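Local coordinates for protein endoglucanase (Humicola insolens, PDB 1DYS) that cleaves internal beta-1,4-glucosidic linkages of cellulose as a glycoside hydrolase family 6 endoglucanase, contributing to the recycling of plant biomass, at residues K20-R25 against Y42-V47; L12-Y17 against T49-S54; A211-F216 against G258-F263. All blocks are in the same frame, centred on the assembly; numbering follows the deposited sequence.

Contact 1: K20-R25 against Y42-V47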
# COMPACT_ATOMS: atom_id res chain seq x y z
N LYS A 20 6.21 15.67 8.59
CA LYS A 20 6.30 14.43 9.34
C LYS A 20 7.45 14.46 10.35
O LYS A 20 7.33 13.95 11.47
CB LYS A 20 6.47 13.25 8.39
CG LYS A 20 5.27 13.12 7.44
CD LYS A 20 5.52 11.86 6.63
CE LYS A 20 4.82 11.79 5.31
NZ LYS A 20 5.00 10.45 4.69
N LEU A 21 8.54 15.11 10.01
CA LEU A 21 9.70 15.26 10.87
C LEU A 21 9.41 16.09 12.12
O LEU A 21 10.19 16.00 13.07
CB LEU A 21 10.86 15.93 10.12
CG LEU A 21 11.59 14.92 9.25
CD1 LEU A 21 12.53 15.61 8.25
CD2 LEU A 21 12.39 13.89 10.05
N ASP A 22 8.36 16.91 12.05
CA ASP A 22 8.01 17.65 13.28
C ASP A 22 7.81 16.70 14.44
O ASP A 22 8.22 16.98 15.58
CB ASP A 22 6.79 18.54 13.08
CG ASP A 22 6.99 19.86 13.79
OD1 ASP A 22 7.99 20.52 13.44
OD2 ASP A 22 6.16 20.21 14.67
N GLN A 23 7.23 15.51 14.20
CA GLN A 23 7.08 14.53 15.27
C GLN A 23 8.43 14.19 15.87
O GLN A 23 8.59 14.07 17.09
CB GLN A 23 6.43 13.24 14.73
CG GLN A 23 6.28 12.17 15.81
CD GLN A 23 5.42 11.01 15.37
OE1 GLN A 23 5.19 10.08 16.17
NE2 GLN A 23 4.92 11.00 14.15
N THR A 24 9.45 14.05 15.00
CA THR A 24 10.79 13.70 15.48
C THR A 24 11.38 14.81 16.31
O THR A 24 11.99 14.59 17.35
CB THR A 24 11.74 13.35 14.29
OG1 THR A 24 10.99 12.54 13.36
CG2 THR A 24 12.94 12.55 14.75
N ARG A 25 11.28 16.03 15.81
CA ARG A 25 11.73 17.21 16.52
C ARG A 25 10.99 17.30 17.85
O ARG A 25 11.72 17.48 18.82
CB ARG A 25 11.42 18.49 15.74
CG ARG A 25 12.41 19.60 16.10
CD ARG A 25 11.91 20.87 15.33
NE ARG A 25 10.66 21.16 16.04
CZ ARG A 25 10.74 21.83 17.20
NH1 ARG A 25 11.86 22.31 17.72
NH2 ARG A 25 9.59 21.96 17.81
N TYR A 42 17.08 21.40 11.04
CA TYR A 42 18.04 21.62 9.96
C TYR A 42 17.52 20.82 8.75
O TYR A 42 17.32 21.43 7.71
CB TYR A 42 19.47 21.19 10.27
CG TYR A 42 20.50 21.35 9.17
CD1 TYR A 42 20.62 20.47 8.13
CD2 TYR A 42 21.39 22.43 9.19
CE1 TYR A 42 21.56 20.61 7.12
CE2 TYR A 42 22.35 22.58 8.20
CZ TYR A 42 22.43 21.68 7.17
OH TYR A 42 23.39 21.85 6.19
N VAL A 43 17.24 19.54 9.00
CA VAL A 43 16.67 18.77 7.87
C VAL A 43 15.37 19.36 7.40
O VAL A 43 15.07 19.38 6.19
CB VAL A 43 16.50 17.28 8.28
CG1 VAL A 43 15.87 16.44 7.16
CG2 VAL A 43 17.85 16.73 8.69
N GLN A 44 14.48 19.81 8.31
CA GLN A 44 13.18 20.33 7.92
C GLN A 44 13.20 21.54 6.99
O GLN A 44 12.34 21.67 6.11
CB GLN A 44 12.35 20.76 9.16
CG GLN A 44 11.80 19.56 9.93
CD GLN A 44 11.02 20.04 11.15
OE1 GLN A 44 11.60 20.62 12.05
NE2 GLN A 44 9.71 19.80 11.19
N GLU A 45 14.17 22.42 7.20
CA GLU A 45 14.23 23.66 6.45
C GLU A 45 15.29 23.70 5.39
O GLU A 45 15.14 24.50 4.45
CB GLU A 45 14.52 24.79 7.43
CG GLU A 45 13.61 24.82 8.63
CD GLU A 45 13.46 26.20 9.23
OE1 GLU A 45 14.45 26.97 9.20
OE2 GLU A 45 12.37 26.53 9.74
N LYS A 46 16.37 22.97 5.54
CA LYS A 46 17.48 23.12 4.61
C LYS A 46 17.87 21.93 3.80
O LYS A 46 18.88 22.04 3.07
CB LYS A 46 18.73 23.59 5.41
CG LYS A 46 18.56 24.99 5.97
CD LYS A 46 19.06 25.06 7.40
CE LYS A 46 19.02 26.49 7.91
NZ LYS A 46 17.66 26.98 8.31
N VAL A 47 17.19 20.78 3.93
CA VAL A 47 17.70 19.62 3.18
C VAL A 47 16.66 19.17 2.15
O VAL A 47 15.57 18.84 2.62
CB VAL A 47 18.02 18.48 4.15
CG1 VAL A 47 18.38 17.19 3.46
CG2 VAL A 47 19.23 18.85 5.05
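Gln-44 reaches across from helix 34-46 and lays its amide between Leu-21, Asp-22 and Arg-25 of helix 15-29, a worked example of one long polar side chain tying two helices together. Its CG stands anti to the carbonyl carbon and the chain then runs extended, which carries the amide from one helix to the surface of the other. Gln-44 NE2 gives a nearly straight hydrogen bond to Asp-22 OD1, 2.9 Å long with 174° at the hydrogen. The carboxylate oxygen lies in the amide plane and accepts through its anti lone pair, although carboxylate and amide are turned moderately against each other. On the other branch, Gln-44 OE1 lies 3.3 Å from Arg-25 CD, at the edge of a guanidinium almost coplanar with the amide. Arg-25 is bent at chi3 (68°), which folds NE back toward Asp-22 OD1 in a long salt bridge; the oxygen takes the amide donor and may also feel the more distant guanidinium charge. Beneath the polar end, Gln-44 CG rests on Leu-21 CB at 3.8 Å, and Leu-21 CD1 meets Val-43 CG1 at 3.6 Å, the two side chains crossing at about a right angle. Were an alanine here instead of Gln-44, Asp-22 OD1 would probably lose its amide donor and a gap would open beside Leu-21 CB. The axes of segments 20-25 and 42-46 approach to 10.1 Å and run roughly antiparallel, at 151°. Val-40 of helix 34-46 also touches Leu-21, Thr-24 and Arg-25, while Trp-330 and helix 332-340 pack against helix 15-29.

Contact 2: L12-Y17 against T49-S54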
# COMPACT_ATOMS: atom_id res chain seq x y z
N LEU A 12 14.86 21.20 -3.77
CA LEU A 12 13.73 21.71 -3.01
C LEU A 12 13.33 20.87 -1.80
O LEU A 12 13.31 19.64 -1.91
CB LEU A 12 12.53 21.93 -3.95
CG LEU A 12 11.27 22.55 -3.33
CD1 LEU A 12 11.40 24.05 -3.12
CD2 LEU A 12 10.06 22.24 -4.20
N VAL A 13 13.02 21.55 -0.70
CA VAL A 13 12.54 20.78 0.47
C VAL A 13 11.23 20.09 0.11
O VAL A 13 10.39 20.62 -0.62
CB VAL A 13 12.35 21.71 1.67
CG1 VAL A 13 11.36 21.17 2.69
CG2 VAL A 13 13.69 22.05 2.36
N ASN A 14 11.02 18.88 0.63
CA ASN A 14 9.76 18.15 0.47
C ASN A 14 8.92 18.56 1.68
O ASN A 14 9.21 18.23 2.83
CB ASN A 14 10.04 16.66 0.39
CG ASN A 14 8.80 15.78 0.36
OD1 ASN A 14 7.78 16.19 0.84
ND2 ASN A 14 8.96 14.57 -0.22
N SER A 15 7.83 19.30 1.48
CA SER A 15 7.01 19.80 2.57
C SER A 15 6.28 18.70 3.33
O SER A 15 6.09 18.85 4.54
CB SER A 15 6.02 20.85 2.07
OG SER A 15 5.30 20.31 0.98
N ASP A 16 5.90 17.62 2.64
CA ASP A 16 5.20 16.56 3.39
C ASP A 16 6.16 15.90 4.37
O ASP A 16 5.86 15.66 5.56
CB ASP A 16 4.62 15.56 2.41
CG ASP A 16 3.85 14.47 3.17
OD1 ASP A 16 3.10 14.76 4.14
OD2 ASP A 16 4.08 13.31 2.78
N TYR A 17 7.36 15.57 3.85
CA TYR A 17 8.38 14.99 4.71
C TYR A 17 8.75 15.90 5.85
O TYR A 17 8.92 15.54 7.02
CB TYR A 17 9.61 14.70 3.84
CG TYR A 17 10.81 14.08 4.49
CD1 TYR A 17 10.73 13.06 5.43
CD2 TYR A 17 12.09 14.53 4.14
CE1 TYR A 17 11.88 12.50 5.96
CE2 TYR A 17 13.24 13.99 4.68
CZ TYR A 17 13.12 12.97 5.59
OH TYR A 17 14.23 12.39 6.14
N THR A 49 14.51 17.00 -0.47
CA THR A 49 14.23 15.58 -0.62
C THR A 49 13.29 15.45 -1.82
O THR A 49 12.48 16.35 -2.02
CB THR A 49 13.60 15.03 0.66
OG1 THR A 49 14.59 15.15 1.71
CG2 THR A 49 13.43 13.51 0.54
N PHE A 50 13.43 14.39 -2.63
CA PHE A 50 12.44 14.24 -3.70
C PHE A 50 11.04 13.92 -3.17
O PHE A 50 10.83 13.43 -2.06
CB PHE A 50 12.87 12.99 -4.52
CG PHE A 50 13.93 13.28 -5.53
CD1 PHE A 50 15.11 13.90 -5.18
CD2 PHE A 50 13.72 12.93 -6.86
CE1 PHE A 50 16.06 14.16 -6.13
CE2 PHE A 50 14.67 13.22 -7.84
CZ PHE A 50 15.87 13.84 -7.47
N TYR A 51 10.08 14.25 -4.03
CA TYR A 51 8.66 13.91 -3.83
C TYR A 51 8.34 12.63 -4.60
O TYR A 51 8.60 12.56 -5.83
CB TYR A 51 7.82 15.04 -4.44
CG TYR A 51 7.81 16.36 -3.69
CD1 TYR A 51 8.91 17.20 -3.81
CD2 TYR A 51 6.74 16.80 -2.93
CE1 TYR A 51 8.98 18.43 -3.18
CE2 TYR A 51 6.79 18.04 -2.29
CZ TYR A 51 7.91 18.83 -2.42
OH TYR A 51 7.94 20.05 -1.76
N TRP A 52 7.78 11.62 -3.94
CA TRP A 52 7.44 10.38 -4.57
C TRP A 52 6.01 10.35 -5.12
O TRP A 52 5.05 10.48 -4.37
CB TRP A 52 7.60 9.21 -3.59
CG TRP A 52 9.05 8.91 -3.29
CD1 TRP A 52 9.96 9.71 -2.65
CD2 TRP A 52 9.77 7.72 -3.67
NE1 TRP A 52 11.17 9.08 -2.53
CE2 TRP A 52 11.06 7.86 -3.17
CE3 TRP A 52 9.40 6.55 -4.36
CZ2 TRP A 52 12.03 6.85 -3.34
CZ3 TRP A 52 10.36 5.56 -4.53
CH2 TRP A 52 11.66 5.72 -4.01
N ILE A 53 5.98 10.16 -6.44
CA ILE A 53 4.66 10.17 -7.12
C ILE A 53 4.32 8.71 -7.41
O ILE A 53 4.44 8.23 -8.56
CB ILE A 53 4.69 11.02 -8.39
CG1 ILE A 53 5.26 12.42 -8.21
CG2 ILE A 53 3.22 11.17 -8.87
CD1 ILE A 53 4.85 13.23 -7.02
N SER A 54 4.06 7.99 -6.33
CA SER A 54 4.01 6.53 -6.34
C SER A 54 2.70 5.92 -6.81
O SER A 54 2.56 4.70 -6.78
CB SER A 54 4.39 6.00 -4.95
OG SER A 54 5.65 6.55 -4.53
O HOH W 1 13.15 17.79 2.39
O HOH W 2 7.19 12.14 -1.17
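Thr-49 opens the contact by donating its backbone N to Leu-12 O, a bent bond of 3.2 Å. Its side chain turns to the neighbouring ring: Thr-49 OG1 approaches Tyr-17 CE2 at 3.5 Å, and the same hydroxyl shares a water with Asn-14 N. The Tyr-17 hydroxyl lies beyond, bonded to Gly-312 O. At Phe-50 it is the carbonyl that matters, because Phe-50 O accepts from Asn-14 ND2 at 2.9 Å. That donor comes from well above the carbonyl plane, yet the oxygen stays close to the plane of the asparagine amide. Tyr-51 follows, beginning strand 51-53, and its ring lies beneath Asn-14. Amide and ring are stacked with their planes 10° apart, Asn-14 CG sitting 3.9 Å above the ring plane, over its centre, and CB adds a CH-pi contact over the same face. A chi1 of 174° swings the Asn-14 amide out over the Tyr-51 face. The far end of the tyrosine is polar: Tyr-51 OH gives a weak bond to Val-13 O at 2.8 Å and receives a weak one from Ser-15 N, while Asn-68 of helix 60-74 is its stronger partner. Trp-52, probably a substrate-binding residue, is linked through its backbone N to a second water that also accepts from Asn-14 ND2. Asn-14 is the N-cap of helix 15-29, its OD1 accepting from Tyr-17 N at 3.1 Å, with a weaker bond from Asp-16 N. One buried amide thus has both ends employed, OD1 holding the helix start and ND2 the strand, and the aromatic face beneath it probably restricts its rotation, coupling the helix start to the strand that carries Trp-52.

Contact 3: A211-F216 against G258-F263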
# COMPACT_ATOMS: atom_id res chain seq x y z
N ALA A 211 15.02 11.28 -28.41
CA ALA A 211 14.86 11.17 -26.97
C ALA A 211 16.19 11.21 -26.23
O ALA A 211 17.17 10.61 -26.66
CB ALA A 211 14.19 9.83 -26.68
N LYS A 212 16.19 11.93 -25.10
CA LYS A 212 17.43 11.89 -24.32
C LYS A 212 17.09 11.78 -22.83
O LYS A 212 16.01 12.17 -22.40
CB LYS A 212 18.37 13.07 -24.45
CG LYS A 212 17.80 14.44 -24.73
CD LYS A 212 17.68 14.62 -26.23
CE LYS A 212 18.82 15.41 -26.85
NZ LYS A 212 18.32 16.13 -28.06
N ILE A 213 18.11 11.34 -22.11
CA ILE A 213 18.09 11.38 -20.66
C ILE A 213 19.40 12.08 -20.26
O ILE A 213 20.34 12.09 -21.06
CB ILE A 213 18.01 10.02 -19.96
CG1 ILE A 213 19.21 9.13 -20.27
CG2 ILE A 213 16.66 9.37 -20.33
CD1 ILE A 213 19.06 7.69 -19.78
N ARG A 214 19.41 12.66 -19.05
CA ARG A 214 20.68 13.26 -18.61
C ARG A 214 21.63 12.20 -18.11
O ARG A 214 22.85 12.28 -18.19
CB ARG A 214 20.40 14.31 -17.52
CG ARG A 214 21.63 14.71 -16.71
CD ARG A 214 22.64 15.47 -17.57
NE ARG A 214 23.73 15.95 -16.70
CZ ARG A 214 24.75 16.64 -17.24
NH1 ARG A 214 24.81 16.87 -18.55
NH2 ARG A 214 25.73 17.05 -16.43
N GLY A 215 21.06 11.14 -17.53
CA GLY A 215 21.82 10.09 -16.94
C GLY A 215 20.96 9.24 -15.99
O GLY A 215 19.91 8.79 -16.42
N PHE A 216 21.56 8.88 -14.86
CA PHE A 216 21.02 7.81 -14.03
C PHE A 216 20.89 8.15 -12.55
O PHE A 216 21.58 9.07 -12.13
CB PHE A 216 21.97 6.56 -14.12
CG PHE A 216 22.31 6.28 -15.58
CD1 PHE A 216 21.36 5.71 -16.40
CD2 PHE A 216 23.53 6.71 -16.11
CE1 PHE A 216 21.60 5.51 -17.75
CE2 PHE A 216 23.76 6.49 -17.45
CZ PHE A 216 22.82 5.91 -18.27
N GLY A 258 28.40 5.16 -26.40
CA GLY A 258 28.01 6.52 -26.68
C GLY A 258 26.69 7.01 -26.10
O GLY A 258 25.90 7.75 -26.68
N LEU A 259 26.38 6.56 -24.90
CA LEU A 259 25.13 6.90 -24.20
C LEU A 259 25.48 7.81 -23.03
O LEU A 259 26.67 7.96 -22.73
CB LEU A 259 24.56 5.59 -23.65
CG LEU A 259 24.18 4.49 -24.64
CD1 LEU A 259 23.90 3.18 -23.91
CD2 LEU A 259 22.97 4.88 -25.48
N PRO A 260 24.50 8.43 -22.40
CA PRO A 260 24.65 9.32 -21.27
C PRO A 260 25.38 8.66 -20.11
O PRO A 260 25.45 7.45 -19.98
CB PRO A 260 23.28 9.84 -20.84
CG PRO A 260 22.35 9.02 -21.68
CD PRO A 260 23.08 8.29 -22.78
N THR A 261 26.02 9.50 -19.31
CA THR A 261 26.88 9.03 -18.22
C THR A 261 26.61 9.56 -16.82
O THR A 261 27.22 9.02 -15.89
CB THR A 261 28.31 9.56 -18.56
OG1 THR A 261 28.25 10.98 -18.78
CG2 THR A 261 28.87 8.90 -19.81
N GLN A 262 25.84 10.60 -16.62
CA GLN A 262 25.76 11.36 -15.39
C GLN A 262 24.86 10.81 -14.29
O GLN A 262 23.74 10.44 -14.60
CB GLN A 262 25.39 12.82 -15.65
CG GLN A 262 26.38 13.48 -16.62
CD GLN A 262 27.82 13.44 -16.10
OE1 GLN A 262 28.64 12.72 -16.64
NE2 GLN A 262 28.12 14.18 -15.04
N PHE A 263 25.35 10.80 -13.05
CA PHE A 263 24.55 10.22 -11.96
C PHE A 263 24.07 11.24 -10.94
O PHE A 263 24.68 12.26 -10.69
CB PHE A 263 25.42 9.25 -11.12
CG PHE A 263 25.45 7.86 -11.67
CD1 PHE A 263 26.09 7.60 -12.88
CD2 PHE A 263 24.77 6.80 -11.09
CE1 PHE A 263 26.10 6.36 -13.43
CE2 PHE A 263 24.80 5.54 -11.62
CZ PHE A 263 25.46 5.28 -12.82
O HOH W 3 25.09 12.38 -19.80
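Phe-216 and Phe-263 lie side by side in a parallel beta bridge, their side chains on the same face of the sheet. Phe-216 N donates to Gln-262 O in a short bond of 2.7 Å, nearly along the C=O axis. Phe-216 CB then sits over the centre of the Phe-263 ring, 4.0 Å from the centroid, a CH-pi contact. With CG anti to the carbonyl carbon (chi1 -47°), the ring leans along segment 258-263: Phe-216 CD2 meets Phe-263 CE1 at 3.7 Å, the rings oblique with planes 52° apart. Farther out, Phe-216 CE2 brings the ring edge to Pro-260 O at 3.2 Å, and CZ lies near the same oxygen. Ile-213 CG1 presses on Pro-260 CG at 3.4 Å, tighter than usual for two carbons. On the other side of the sheet, Gln-262 CG lies over one face of the Arg-214 guanidinium, whose NE is bridged to Asp-304, a residue that also accepts from Gln-262 NE2. Gly-215, paired with Gln-262, has backbone angles that call for glycine, and a CB would run into Gln-262 O. Just ahead of the paired residues a water joins Arg-214 O to Thr-261 N. The chemistry differs by face: aromatic and apolar around the phenylalanines, charged where Asp-304 probably steadies Arg-214, while Pro-260 O is buried without a hydrogen-bond partner in the model and meets the Phe-216 edge, probably slightly positive.

Contacts 1 and 2 adjoin: their centres are 12 Å apart, both use helix 15-29, and Val-13 CG2 packs on Glu-45 O at 3.5 Å. Along the chain, contact 1 falls within the span bounded by contact 2, because both its segments lie between 12-17 and 49-54. Contact 3 stands apart, its centre 23 Å from that of contact 2 and 33 Å from that of contact 1, yet contacts 2 and 3 both reach the same parallel sheet. Contact 2 carries the likely substrate-binding residues Trp-52 and Ser-54; between side chains, Phe-263 of contact 3 is about 9 Å from Asn-183 and Leu-21 of contact 1 about 9 Å from Glu-314, both also likely substrate-binding residues.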